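Long-range contacts in carbohydrate esterase (Metagenome, PDB 6TKX), which probably removes both feruloyl and acetyl groups from xylan as a bifunctional carbohydrate esterase of the alpha/beta hydrolase superfamily: residues 11-16 against 38-43; 18-23 against 33-38; 47-52 against 119-124. All blocks are in the same frame, centred on the assembly; numbering follows the deposited sequence.

Contact 1: residues 11-16 against 38-43; sequences AEDTYS and LPKEQK
S16 and P39 make the shortest polar contact between 11-16 and 38-43: S16 OG donates to P39 O over 2.8 Å, coming in tilted 31° from the carbonyl plane. The hydroxyl can do this because chi1 of 68° sets OG between the backbone N and the carbonyl carbon, with CB already facing the other segment. The amide of the same serine donates to L38 O (S16 N to L38 O, 2.9 Å) and adds a weak bond to P39 O, and Q42 lays its CG against S16 CB at 3.8 Å. Next along, Y15 pairs with P39 as a non-hydrogen-bonded antiparallel bridge whose side chains diverge; Y15 touches with CB, 3.0 Å from L38 O, while its ring swings back so that E12 O sits over the ring centre, 3.8 Å above the plane. K40 runs its aliphatic chain past D13, CD lying 3.0 Å from D13 O, then bends at chi4 (80°) to bring NZ within 3.3 Å of D13 OD2, a long, weak salt bridge between two solvent-exposed side chains. The amide of K40 adds a weak bond to T14 O. This open end of the 15-23/33-39 hairpin touches A72 and L75 of helix 63-77 through T14, L75 again through P39, and Y46 of strand 46-52, the next strand along the chain, through L38 and P39.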
ATOM      1  N   ALA A  11      -7.080 -15.260 -10.795  1.00 41.37           N
ATOM      2  CA  ALA A  11      -7.607 -16.337 -11.629  1.00 42.40           C
ATOM      3  C   ALA A  11      -8.635 -15.804 -12.629  1.00 45.10           C
ATOM      4  O   ALA A  11      -9.317 -14.799 -12.387  1.00 37.98           O
ATOM      5  CB  ALA A  11      -8.231 -17.411 -10.741  1.00 43.57           C
ATOM      6  N   GLU A  12      -8.754 -16.496 -13.772  1.00 49.72           N
ATOM      7  CA  GLU A  12      -9.495 -15.934 -14.902  1.00 49.39           C
ATOM      8  C   GLU A  12     -10.984 -15.763 -14.601  1.00 48.24           C
ATOM      9  O   GLU A  12     -11.602 -14.791 -15.064  1.00 43.91           O
ATOM     10  CB  GLU A  12      -9.305 -16.810 -16.137  1.00 50.60           C
ATOM     11  CG  GLU A  12     -10.111 -16.339 -17.366  1.00 54.97           C
ATOM     12  CD  GLU A  12     -11.447 -17.073 -17.560  1.00 66.34           C
ATOM     13  OE1 GLU A  12     -11.727 -18.003 -16.764  1.00 59.92           O
ATOM     14  OE2 GLU A  12     -12.217 -16.711 -18.511  1.00 66.53           O
ATOM     15  N   ASP A  13     -11.567 -16.655 -13.811  1.00 46.74           N
ATOM     16  CA  ASP A  13     -13.004 -16.636 -13.581  1.00 51.68           C
ATOM     17  C   ASP A  13     -13.415 -15.681 -12.462  1.00 50.97           C
ATOM     18  O   ASP A  13     -14.599 -15.619 -12.124  1.00 54.30           O
ATOM     19  CB  ASP A  13     -13.496 -18.074 -13.295  1.00 59.54           C
ATOM     20  CG  ASP A  13     -15.053 -18.203 -13.276  1.00 65.86           C
ATOM     21  OD1 ASP A  13     -15.639 -18.318 -12.164  1.00 62.24           O
ATOM     22  OD2 ASP A  13     -15.690 -18.183 -14.367  1.00 64.60           O
ATOM     23  N   THR A  14     -12.485 -14.917 -11.894  1.00 44.87           N
ATOM     24  CA  THR A  14     -12.849 -13.982 -10.843  1.00 47.59           C
ATOM     25  C   THR A  14     -13.155 -12.599 -11.388  1.00 45.30           C
ATOM     26  O   THR A  14     -13.620 -11.739 -10.630  1.00 50.94           O
ATOM     27  CB  THR A  14     -11.734 -13.842  -9.779  1.00 48.08           C
ATOM     28  OG1 THR A  14     -10.628 -13.133 -10.334  1.00 35.86           O
ATOM     29  CG2 THR A  14     -11.229 -15.216  -9.228  1.00 42.46           C
ATOM     30  N   TYR A  15     -12.887 -12.348 -12.666  1.00 50.41           N
ATOM     31  CA  TYR A  15     -13.174 -11.036 -13.234  1.00 52.21           C
ATOM     32  C   TYR A  15     -13.819 -11.121 -14.614  1.00 46.15           C
ATOM     33  O   TYR A  15     -13.551 -12.028 -15.412  1.00 41.30           O
ATOM     34  CB  TYR A  15     -11.907 -10.165 -13.343  1.00 46.96           C
ATOM     35  CG  TYR A  15     -10.824 -10.770 -14.201  1.00 46.48           C
ATOM     36  CD1 TYR A  15     -10.788 -10.540 -15.570  1.00 42.44           C
ATOM     37  CD2 TYR A  15      -9.832 -11.570 -13.641  1.00 49.92           C
ATOM     38  CE1 TYR A  15      -9.811 -11.079 -16.352  1.00 41.58           C
ATOM     39  CE2 TYR A  15      -8.838 -12.118 -14.416  1.00 44.86           C
ATOM     40  CZ  TYR A  15      -8.838 -11.879 -15.777  1.00 49.17           C
ATOM     41  OH  TYR A  15      -7.847 -12.411 -16.558  1.00 43.54           O
ATOM     42  N   SER A  16     -14.640 -10.111 -14.897  1.00 48.91           N
ATOM     43  CA  SER A  16     -15.252  -9.918 -16.205  1.00 47.84           C
ATOM     44  C   SER A  16     -14.365  -9.114 -17.145  1.00 49.07           C
ATOM     45  O   SER A  16     -14.455  -9.276 -18.370  1.00 46.25           O
ATOM     46  CB  SER A  16     -16.594  -9.202 -16.044  1.00 44.76           C
ATOM     47  OG  SER A  16     -16.403  -7.861 -15.608  1.00 50.49           O
ATOM     48  N   LEU A  38     -12.261  -5.859 -13.122  1.00 39.99           N
ATOM     49  CA  LEU A  38     -13.601  -5.672 -12.590  1.00 44.69           C
ATOM     50  C   LEU A  38     -14.209  -7.024 -12.263  1.00 40.97           C
ATOM     51  O   LEU A  38     -13.939  -8.016 -12.942  1.00 39.84           O
ATOM     52  CB  LEU A  38     -14.495  -4.914 -13.586  1.00 51.09           C
ATOM     53  CG  LEU A  38     -13.807  -3.679 -14.201  1.00 47.83           C
ATOM     54  CD1 LEU A  38     -14.651  -3.009 -15.290  1.00 47.10           C
ATOM     55  CD2 LEU A  38     -13.416  -2.678 -13.099  1.00 41.81           C
ATOM     56  N   PRO A  39     -15.015  -7.108 -11.216  1.00 44.46           N
ATOM     57  CA  PRO A  39     -15.527  -8.414 -10.793  1.00 48.71           C
ATOM     58  C   PRO A  39     -16.275  -9.163 -11.893  1.00 48.53           C
ATOM     59  O   PRO A  39     -16.725  -8.595 -12.895  1.00 47.07           O
ATOM     60  CB  PRO A  39     -16.466  -8.063  -9.628  1.00 50.33           C
ATOM     61  CG  PRO A  39     -15.931  -6.809  -9.076  1.00 46.79           C
ATOM     62  CD  PRO A  39     -15.270  -6.061 -10.209  1.00 50.06           C
ATOM     63  N   LYS A  40     -16.410 -10.476 -11.667  1.00 55.19           N
ATOM     64  CA  LYS A  40     -17.279 -11.316 -12.493  1.00 60.58           C
ATOM     65  C   LYS A  40     -18.722 -10.845 -12.396  1.00 62.51           C
ATOM     66  O   LYS A  40     -19.337 -10.476 -13.401  1.00 57.37           O
ATOM     67  CB  LYS A  40     -17.151 -12.790 -12.071  1.00 63.53           C
ATOM     68  CG  LYS A  40     -17.929 -13.799 -12.953  1.00 66.87           C
ATOM     69  CD  LYS A  40     -17.508 -15.256 -12.708  1.00 66.03           C
ATOM     70  CE  LYS A  40     -18.574 -16.286 -13.143  1.00 60.73           C
ATOM     71  NZ  LYS A  40     -18.578 -16.546 -14.599  1.00 78.57           N
ATOM     72  N   GLU A  41     -19.278 -10.835 -11.188  1.00 69.06           N
ATOM     73  CA  GLU A  41     -20.618 -10.300 -10.995  1.00 75.42           C
ATOM     74  C   GLU A  41     -20.640  -8.882 -11.546  1.00 68.86           C
ATOM     75  O   GLU A  41     -20.146  -7.951 -10.907  1.00 61.41           O
ATOM     76  CB  GLU A  41     -21.037 -10.341  -9.528  1.00 94.15           C
ATOM     77  CG  GLU A  41     -21.322 -11.754  -8.995  1.00128.00           C
ATOM     78  CD  GLU A  41     -20.065 -12.505  -8.584  1.00199.95           C
ATOM     79  OE1 GLU A  41     -18.977 -11.895  -8.555  1.00195.78           O
ATOM     80  OE2 GLU A  41     -20.169 -13.711  -8.284  1.00258.21           O
ATOM     81  N   GLN A  42     -21.199  -8.715 -12.744  1.00 63.27           N
ATOM     82  CA  GLN A  42     -21.106  -7.448 -13.453  1.00 59.78           C
ATOM     83  C   GLN A  42     -22.094  -6.433 -12.882  1.00 63.08           C
ATOM     84  O   GLN A  42     -23.205  -6.783 -12.480  1.00 53.75           O
ATOM     85  CB  GLN A  42     -21.354  -7.643 -14.956  1.00 59.75           C
ATOM     86  CG  GLN A  42     -20.367  -8.617 -15.643  1.00 61.39           C
ATOM     87  CD  GLN A  42     -20.480  -8.637 -17.182  1.00 61.82           C
ATOM     88  OE1 GLN A  42     -20.906  -7.652 -17.800  1.00 58.11           O
ATOM     89  NE2 GLN A  42     -20.093  -9.765 -17.800  1.00 49.69           N
ATOM     90  N   LYS A  43     -21.655  -5.171 -12.821  1.00 56.58           N
ATOM     91  CA  LYS A  43     -22.462  -4.068 -12.320  1.00 58.24           C
ATOM     92  C   LYS A  43     -22.119  -2.821 -13.131  1.00 57.87           C
ATOM     93  O   LYS A  43     -21.223  -2.821 -13.991  1.00 52.01           O
ATOM     94  CB  LYS A  43     -22.249  -3.779 -10.819  1.00 58.09           C
ATOM     95  CG  LYS A  43     -22.355  -4.983  -9.889  1.00 63.42           C
ATOM     96  CD  LYS A  43     -22.306  -4.603  -8.387  1.00 71.19           C
ATOM     97  CE  LYS A  43     -20.877  -4.444  -7.803  1.00 64.46           C
ATOM     98  NZ  LYS A  43     -20.930  -4.453  -6.297  1.00 63.54           N
TER

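Contact 2: residues 18-23 against 33-38; sequences SWTNVN and NLDIYL
W19 and I36 form an antiparallel hydrogen-bonded pair, each amide donating to the other's carbonyl in its plane (W19 N to I36 O and I36 N to W19 O, both 2.9 Å), and V22 and L34 repeat this two-way pairing beyond a shift of one residue, the strands 18-20 and 33-38 running at 176°. The extra residue is N21, whose positive phi (55°) lets it and V22 both face L34. Its amide is taken up by a side chain: chi1 of -52° sets D35 CG beside its own backbone N, from where OD1 accepts N21 N almost straight at 2.8 Å, nearly along the C-O axis. The other carboxylate oxygen, D35 OD2, makes a salt bridge to K63, which also binds N21 OD1, so one lysine ties both sides of the irregularity together. On the face of W19, V22, L34 and I36 the contacts are apolar. W19 CE3 lies 3.8 Å from I36 CG2, while L38 CD1 comes to the edge of the indole, near the ring plane, 3.5 Å from W19 CZ3; Y115 meets the indole edge-to-face. L34 CD1 reaches V22 CB at 3.8 Å. On the other face S18 CB touches Y37 CD1 at 3.9 Å, and N33 OD1 lies 3.5 Å from N23 CB; the N23 amide itself bonds A25 N and D27. This is a beta hairpin interrupted by a G1 beta bulge, at the N-terminal edge of the mixed alpha/beta-hydrolase sheet.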
ATOM      1  N   SER A  18     -10.498  -6.834 -17.781  1.00 42.67           N
ATOM      2  CA  SER A  18      -9.085  -6.811 -17.449  1.00 42.43           C
ATOM      3  C   SER A  18      -8.448  -5.806 -18.397  1.00 47.23           C
ATOM      4  O   SER A  18      -8.686  -5.874 -19.603  1.00 48.21           O
ATOM      5  CB  SER A  18      -8.515  -8.243 -17.589  1.00 46.19           C
ATOM      6  OG  SER A  18      -7.341  -8.329 -18.378  1.00 59.39           O
ATOM      7  N   TRP A  19      -7.720  -4.825 -17.845  1.00 47.19           N
ATOM      8  CA  TRP A  19      -6.812  -3.964 -18.608  1.00 40.20           C
ATOM      9  C   TRP A  19      -5.428  -4.089 -17.972  1.00 45.18           C
ATOM     10  O   TRP A  19      -5.268  -3.786 -16.785  1.00 45.30           O
ATOM     11  CB  TRP A  19      -7.222  -2.482 -18.597  1.00 42.87           C
ATOM     12  CG  TRP A  19      -8.535  -2.036 -19.213  1.00 45.38           C
ATOM     13  CD1 TRP A  19      -8.711  -1.488 -20.465  1.00 38.12           C
ATOM     14  CD2 TRP A  19      -9.830  -2.029 -18.594  1.00 45.21           C
ATOM     15  NE1 TRP A  19     -10.016  -1.163 -20.653  1.00 35.84           N
ATOM     16  CE2 TRP A  19     -10.734  -1.481 -19.532  1.00 38.46           C
ATOM     17  CE3 TRP A  19     -10.320  -2.453 -17.354  1.00 48.50           C
ATOM     18  CZ2 TRP A  19     -12.098  -1.338 -19.271  1.00 41.02           C
ATOM     19  CZ3 TRP A  19     -11.688  -2.323 -17.093  1.00 49.03           C
ATOM     20  CH2 TRP A  19     -12.559  -1.760 -18.049  1.00 46.51           C
ATOM     21  N   THR A  20      -4.427  -4.487 -18.749  1.00 39.41           N
ATOM     22  CA  THR A  20      -3.109  -4.731 -18.183  1.00 45.87           C
ATOM     23  C   THR A  20      -2.079  -3.809 -18.805  1.00 37.51           C
ATOM     24  O   THR A  20      -2.192  -3.402 -19.961  1.00 40.36           O
ATOM     25  CB  THR A  20      -2.617  -6.221 -18.338  1.00 42.42           C
ATOM     26  OG1 THR A  20      -2.472  -6.589 -19.713  1.00 42.95           O
ATOM     27  CG2 THR A  20      -3.575  -7.179 -17.651  1.00 38.35           C
ATOM     28  N   ASN A  21      -1.092  -3.485 -17.983  1.00 38.27           N
ATOM     29  CA  ASN A  21       0.038  -2.636 -18.336  1.00 43.80           C
ATOM     30  C   ASN A  21      -0.424  -1.297 -18.881  1.00 37.60           C
ATOM     31  O   ASN A  21       0.053  -0.817 -19.906  1.00 37.17           O
ATOM     32  CB  ASN A  21       0.969  -3.353 -19.291  1.00 41.61           C
ATOM     33  CG  ASN A  21       1.611  -4.568 -18.635  1.00 51.38           C
ATOM     34  OD1 ASN A  21       2.339  -4.447 -17.632  1.00 52.58           O
ATOM     35  ND2 ASN A  21       1.337  -5.743 -19.184  1.00 49.17           N
ATOM     36  N   VAL A  22      -1.370  -0.708 -18.152  1.00 38.22           N
ATOM     37  CA  VAL A  22      -1.794   0.674 -18.341  1.00 42.65           C
ATOM     38  C   VAL A  22      -0.828   1.609 -17.607  1.00 44.00           C
ATOM     39  O   VAL A  22      -0.596   1.461 -16.401  1.00 44.13           O
ATOM     40  CB  VAL A  22      -3.228   0.853 -17.818  1.00 41.03           C
ATOM     41  CG1 VAL A  22      -3.651   2.331 -17.927  1.00 49.69           C
ATOM     42  CG2 VAL A  22      -4.216  -0.062 -18.544  1.00 46.35           C
ATOM     43  N   ASN A  23      -0.279   2.594 -18.319  1.00 42.34           N
ATOM     44  CA  ASN A  23       0.597   3.568 -17.684  1.00 43.73           C
ATOM     45  C   ASN A  23      -0.196   4.663 -16.991  1.00 46.77           C
ATOM     46  O   ASN A  23      -1.130   5.237 -17.558  1.00 41.19           O
ATOM     47  CB  ASN A  23       1.534   4.203 -18.705  1.00 43.19           C
ATOM     48  CG  ASN A  23       2.568   5.106 -18.062  1.00 46.52           C
ATOM     49  OD1 ASN A  23       2.239   6.195 -17.577  1.00 47.56           O
ATOM     50  ND2 ASN A  23       3.835   4.675 -18.080  1.00 43.11           N
ATOM     51  N   ASN A  33       3.344   1.423 -14.578  1.00 43.54           N
ATOM     52  CA  ASN A  33       2.174   0.726 -15.099  1.00 41.47           C
ATOM     53  C   ASN A  33       1.334   0.171 -13.962  1.00 40.68           C
ATOM     54  O   ASN A  33       1.773   0.064 -12.815  1.00 41.93           O
ATOM     55  CB  ASN A  33       2.584  -0.403 -16.042  1.00 41.98           C
ATOM     56  CG  ASN A  33       3.194   0.096 -17.317  1.00 44.25           C
ATOM     57  OD1 ASN A  33       3.043   1.254 -17.672  1.00 36.80           O
ATOM     58  ND2 ASN A  33       3.883  -0.787 -18.032  1.00 49.20           N
ATOM     59  N   LEU A  34       0.107  -0.202 -14.312  1.00 37.06           N
ATOM     60  CA  LEU A  34      -0.817  -0.829 -13.391  1.00 39.60           C
ATOM     61  C   LEU A  34      -1.761  -1.729 -14.173  1.00 43.35           C
ATOM     62  O   LEU A  34      -1.842  -1.653 -15.401  1.00 41.29           O
ATOM     63  CB  LEU A  34      -1.616   0.204 -12.604  1.00 40.04           C
ATOM     64  CG  LEU A  34      -2.384   1.303 -13.308  1.00 38.35           C
ATOM     65  CD1 LEU A  34      -3.566   0.810 -14.060  1.00 39.61           C
ATOM     66  CD2 LEU A  34      -2.853   2.258 -12.245  1.00 42.58           C
ATOM     67  N   ASP A  35      -2.489  -2.575 -13.442  1.00 36.71           N
ATOM     68  CA  ASP A  35      -3.482  -3.470 -14.027  1.00 42.40           C
ATOM     69  C   ASP A  35      -4.805  -3.250 -13.304  1.00 38.78           C
ATOM     70  O   ASP A  35      -4.810  -2.889 -12.124  1.00 41.59           O
ATOM     71  CB  ASP A  35      -3.060  -4.958 -13.922  1.00 38.53           C
ATOM     72  CG  ASP A  35      -1.660  -5.227 -14.466  1.00 38.47           C
ATOM     73  OD1 ASP A  35      -1.274  -4.610 -15.471  1.00 38.04           O
ATOM     74  OD2 ASP A  35      -0.929  -6.062 -13.870  1.00 34.60           O
ATOM     75  N   ILE A  36      -5.921  -3.454 -14.015  1.00 40.92           N
ATOM     76  CA  ILE A  36      -7.267  -3.170 -13.526  1.00 33.93           C
ATOM     77  C   ILE A  36      -8.149  -4.367 -13.809  1.00 45.08           C
ATOM     78  O   ILE A  36      -8.154  -4.876 -14.937  1.00 45.37           O
ATOM     79  CB  ILE A  36      -7.867  -1.909 -14.189  1.00 35.04           C
ATOM     80  CG1 ILE A  36      -7.010  -0.682 -13.836  1.00 43.25           C
ATOM     81  CG2 ILE A  36      -9.322  -1.730 -13.751  1.00 32.90           C
ATOM     82  CD1 ILE A  36      -7.431   0.611 -14.482  1.00 39.34           C
ATOM     83  N   TYR A  37      -8.926  -4.783 -12.811  1.00 35.72           N
ATOM     84  CA  TYR A  37      -9.834  -5.912 -12.953  1.00 42.13           C
ATOM     85  C   TYR A  37     -11.195  -5.546 -12.378  1.00 45.83           C
ATOM     86  O   TYR A  37     -11.280  -5.012 -11.270  1.00 42.44           O
ATOM     87  CB  TYR A  37      -9.307  -7.168 -12.250  1.00 42.33           C
ATOM     88  CG  TYR A  37      -7.922  -7.569 -12.692  1.00 49.02           C
ATOM     89  CD1 TYR A  37      -7.751  -8.451 -13.744  1.00 40.41           C
ATOM     90  CD2 TYR A  37      -6.775  -7.061 -12.060  1.00 39.04           C
ATOM     91  CE1 TYR A  37      -6.493  -8.821 -14.172  1.00 42.83           C
ATOM     92  CE2 TYR A  37      -5.499  -7.441 -12.482  1.00 44.35           C
ATOM     93  CZ  TYR A  37      -5.377  -8.338 -13.554  1.00 40.45           C
ATOM     94  OH  TYR A  37      -4.164  -8.765 -14.026  1.00 40.10           O
ATOM     95  N   LEU A  38     -12.261  -5.859 -13.122  1.00 39.99           N
ATOM     96  CA  LEU A  38     -13.601  -5.672 -12.590  1.00 44.69           C
ATOM     97  C   LEU A  38     -14.209  -7.024 -12.263  1.00 40.97           C
ATOM     98  O   LEU A  38     -13.939  -8.016 -12.942  1.00 39.84           O
ATOM     99  CB  LEU A  38     -14.495  -4.914 -13.586  1.00 51.09           C
ATOM    100  CG  LEU A  38     -13.807  -3.679 -14.201  1.00 47.83           C
ATOM    101  CD1 LEU A  38     -14.651  -3.009 -15.290  1.00 47.10           C
ATOM    102  CD2 LEU A  38     -13.416  -2.678 -13.099  1.00 41.81           C
TER

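Contact 3: residues 47-52 against 119-124; sequences KAIIII and PSFIGI
The F121 ring takes I49 CD1 at its edge, in the ring plane, 3.8 Å from CE1, while A48 O and K47 CB approach it obliquely. This is a parallel pair in the central sheet of the alpha/beta-hydrolase fold, 121-127 being the strand that leads to a probable nucleophile elbow. With F121 CG anti to the backbone N (chi1 -180°), the ring lies where CE1 can meet that isoleucine methyl. F121 CB touches K47 CG at 3.9 Å; the lysine's NZ goes on to bond S290 O. On the face opposite I49 lie A48, I50, I122 and I124. I50 spreads its two branches, CD1 to I122 CG2 and CG2 to I124 CD1, each at 4.0 Å, and I124 CD1 also touches I52 CD1. V101 and I105 of helix 96-110 cover I124, so an alanine here would probably leave I50 and I52 without their shared methyl partner and open a gap beneath that helix. G123 has no side chain, and a CB there would clash with I49 CD1. Its N and O both bond strand 47-52, to A48 O and from I50 N, the straighter being I50 N to G123 O at 2.8 Å, 169° at the hydrogen.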
ATOM      1  N   LYS A  47     -16.865   0.255  -6.833  1.00 49.08           N
ATOM      2  CA  LYS A  47     -15.904   0.932  -5.972  1.00 54.84           C
ATOM      3  C   LYS A  47     -14.555   0.214  -6.063  1.00 48.92           C
ATOM      4  O   LYS A  47     -14.481  -0.981  -6.371  1.00 47.62           O
ATOM      5  CB  LYS A  47     -16.449   0.989  -4.547  1.00 52.00           C
ATOM      6  CG  LYS A  47     -17.646   1.947  -4.451  1.00 55.91           C
ATOM      7  CD  LYS A  47     -18.587   1.639  -3.306  1.00 58.78           C
ATOM      8  CE  LYS A  47     -19.602   2.793  -3.093  1.00 60.66           C
ATOM      9  NZ  LYS A  47     -20.564   2.517  -1.975  1.00 67.69           N
ATOM     10  N   ALA A  48     -13.488   0.967  -5.826  1.00 45.91           N
ATOM     11  CA  ALA A  48     -12.138   0.575  -6.208  1.00 50.82           C
ATOM     12  C   ALA A  48     -11.238   0.343  -4.995  1.00 47.62           C
ATOM     13  O   ALA A  48     -11.334   1.051  -3.988  1.00 45.03           O
ATOM     14  CB  ALA A  48     -11.527   1.651  -7.114  1.00 48.16           C
ATOM     15  N   ILE A  49     -10.364  -0.659  -5.112  1.00 41.85           N
ATOM     16  CA  ILE A  49      -9.332  -0.977  -4.127  1.00 41.84           C
ATOM     17  C   ILE A  49      -8.012  -1.041  -4.880  1.00 45.32           C
ATOM     18  O   ILE A  49      -7.866  -1.858  -5.800  1.00 39.70           O
ATOM     19  CB  ILE A  49      -9.585  -2.322  -3.409  1.00 42.67           C
ATOM     20  CG1 ILE A  49     -10.943  -2.368  -2.699  1.00 41.19           C
ATOM     21  CG2 ILE A  49      -8.441  -2.647  -2.413  1.00 44.52           C
ATOM     22  CD1 ILE A  49     -11.027  -1.562  -1.416  1.00 44.75           C
ATOM     23  N   ILE A  50      -7.057  -0.186  -4.503  1.00 37.06           N
ATOM     24  CA  ILE A  50      -5.702  -0.236  -5.045  1.00 35.93           C
ATOM     25  C   ILE A  50      -4.847  -1.172  -4.198  1.00 41.27           C
ATOM     26  O   ILE A  50      -4.935  -1.175  -2.957  1.00 38.53           O
ATOM     27  CB  ILE A  50      -5.083   1.167  -5.098  1.00 43.97           C
ATOM     28  CG1 ILE A  50      -5.817   2.002  -6.139  1.00 43.12           C
ATOM     29  CG2 ILE A  50      -3.611   1.062  -5.377  1.00 38.82           C
ATOM     30  CD1 ILE A  50      -5.307   3.426  -6.262  1.00 40.05           C
ATOM     31  N   ILE A  51      -4.003  -1.969  -4.858  1.00 37.65           N
ATOM     32  CA  ILE A  51      -3.176  -2.941  -4.153  1.00 31.92           C
ATOM     33  C   ILE A  51      -1.716  -2.754  -4.549  1.00 34.25           C
ATOM     34  O   ILE A  51      -1.399  -2.321  -5.660  1.00 37.11           O
ATOM     35  CB  ILE A  51      -3.667  -4.391  -4.392  1.00 34.72           C
ATOM     36  CG1 ILE A  51      -3.368  -4.883  -5.809  1.00 41.12           C
ATOM     37  CG2 ILE A  51      -5.174  -4.465  -4.107  1.00 37.47           C
ATOM     38  CD1 ILE A  51      -3.708  -6.409  -6.049  1.00 38.14           C
ATOM     39  N   ILE A  52      -0.823  -3.051  -3.605  1.00 26.43           N
ATOM     40  CA  ILE A  52       0.609  -2.826  -3.776  1.00 31.33           C
ATOM     41  C   ILE A  52       1.405  -4.012  -3.232  1.00 37.80           C
ATOM     42  O   ILE A  52       1.251  -4.389  -2.064  1.00 32.86           O
ATOM     43  CB  ILE A  52       1.065  -1.546  -3.062  1.00 32.79           C
ATOM     44  CG1 ILE A  52       0.063  -0.417  -3.289  1.00 34.41           C
ATOM     45  CG2 ILE A  52       2.448  -1.163  -3.513  1.00 33.26           C
ATOM     46  CD1 ILE A  52       0.473   0.864  -2.514  1.00 34.30           C
ATOM     47  N   PRO A 119     -15.610   6.343  -8.228  1.00 53.23           N
ATOM     48  CA  PRO A 119     -14.546   6.931  -7.400  1.00 53.69           C
ATOM     49  C   PRO A 119     -15.029   7.469  -6.057  1.00 52.65           C
ATOM     50  O   PRO A 119     -14.219   7.957  -5.265  1.00 52.22           O
ATOM     51  CB  PRO A 119     -14.008   8.056  -8.301  1.00 50.50           C
ATOM     52  CG  PRO A 119     -15.141   8.341  -9.295  1.00 51.60           C
ATOM     53  CD  PRO A 119     -16.249   7.375  -9.061  1.00 51.16           C
ATOM     54  N   SER A 120     -16.325   7.381  -5.793  1.00 54.58           N
ATOM     55  CA  SER A 120     -16.914   7.538  -4.473  1.00 55.39           C
ATOM     56  C   SER A 120     -16.093   6.863  -3.378  1.00 57.52           C
ATOM     57  O   SER A 120     -16.152   7.277  -2.215  1.00 59.55           O
ATOM     58  CB  SER A 120     -18.339   6.959  -4.521  1.00 52.21           C
ATOM     59  OG  SER A 120     -18.911   6.753  -3.248  1.00 62.65           O
ATOM     60  N   PHE A 121     -15.348   5.814  -3.722  1.00 54.33           N
ATOM     61  CA  PHE A 121     -14.560   5.093  -2.729  1.00 52.65           C
ATOM     62  C   PHE A 121     -13.331   4.486  -3.389  1.00 58.71           C
ATOM     63  O   PHE A 121     -13.454   3.680  -4.318  1.00 55.32           O
ATOM     64  CB  PHE A 121     -15.393   4.005  -2.067  1.00 53.29           C
ATOM     65  CG  PHE A 121     -14.655   3.227  -1.025  1.00 60.17           C
ATOM     66  CD1 PHE A 121     -13.901   2.114  -1.368  1.00 61.95           C
ATOM     67  CD2 PHE A 121     -14.706   3.600   0.296  1.00 59.14           C
ATOM     68  CE1 PHE A 121     -13.227   1.386  -0.410  1.00 53.16           C
ATOM     69  CE2 PHE A 121     -14.037   2.876   1.258  1.00 57.22           C
ATOM     70  CZ  PHE A 121     -13.302   1.760   0.903  1.00 57.35           C
ATOM     71  N   ILE A 122     -12.154   4.856  -2.897  1.00 50.93           N
ATOM     72  CA  ILE A 122     -10.883   4.314  -3.379  1.00 52.56           C
ATOM     73  C   ILE A 122     -10.092   3.887  -2.146  1.00 45.69           C
ATOM     74  O   ILE A 122      -9.378   4.693  -1.547  1.00 49.64           O
ATOM     75  CB  ILE A 122     -10.101   5.327  -4.223  1.00 54.58           C
ATOM     76  CG1 ILE A 122     -10.986   5.811  -5.383  1.00 47.25           C
ATOM     77  CG2 ILE A 122      -8.748   4.742  -4.705  1.00 47.16           C
ATOM     78  CD1 ILE A 122     -10.214   6.608  -6.416  1.00 45.02           C
ATOM     79  N   GLY A 123     -10.255   2.613  -1.726  1.00 47.69           N
ATOM     80  CA  GLY A 123      -9.418   2.025  -0.690  1.00 50.49           C
ATOM     81  C   GLY A 123      -8.019   1.591  -1.185  1.00 50.31           C
ATOM     82  O   GLY A 123      -7.724   1.526  -2.388  1.00 36.63           O
ATOM     83  N   ILE A 124      -7.129   1.295  -0.231  1.00 44.90           N
ATOM     84  CA  ILE A 124      -5.758   0.963  -0.600  1.00 39.96           C
ATOM     85  C   ILE A 124      -5.210  -0.092   0.356  1.00 41.28           C
ATOM     86  O   ILE A 124      -5.563  -0.144   1.538  1.00 37.29           O
ATOM     87  CB  ILE A 124      -4.880   2.232  -0.680  1.00 38.27           C
ATOM     88  CG1 ILE A 124      -3.510   1.864  -1.278  1.00 41.77           C
ATOM     89  CG2 ILE A 124      -4.720   2.900   0.704  1.00 43.25           C
ATOM     90  CD1 ILE A 124      -2.818   3.023  -2.007  1.00 36.86           C
TER

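From the N terminus the chain passes through 11-16, runs along strand 15-23, turns back and returns along strand 33-39. Contact 2 closes the short loop of that hairpin, and contact 1 closes the wider one around it, so contact 2 nests inside contact 1; they share L38, and Y15 of contact 1 packs on Y37 of contact 2. The chain then enters strand 46-52, where contact 3 opens, and closes it only after 66 residues that include helices 63-77 and 96-110 with strand 80-84. Contact 3 is thus in series with the others. Strand 80-84 pairs with both 33-39 and 46-52, joining the antiparallel hairpin to the parallel core of one sheet.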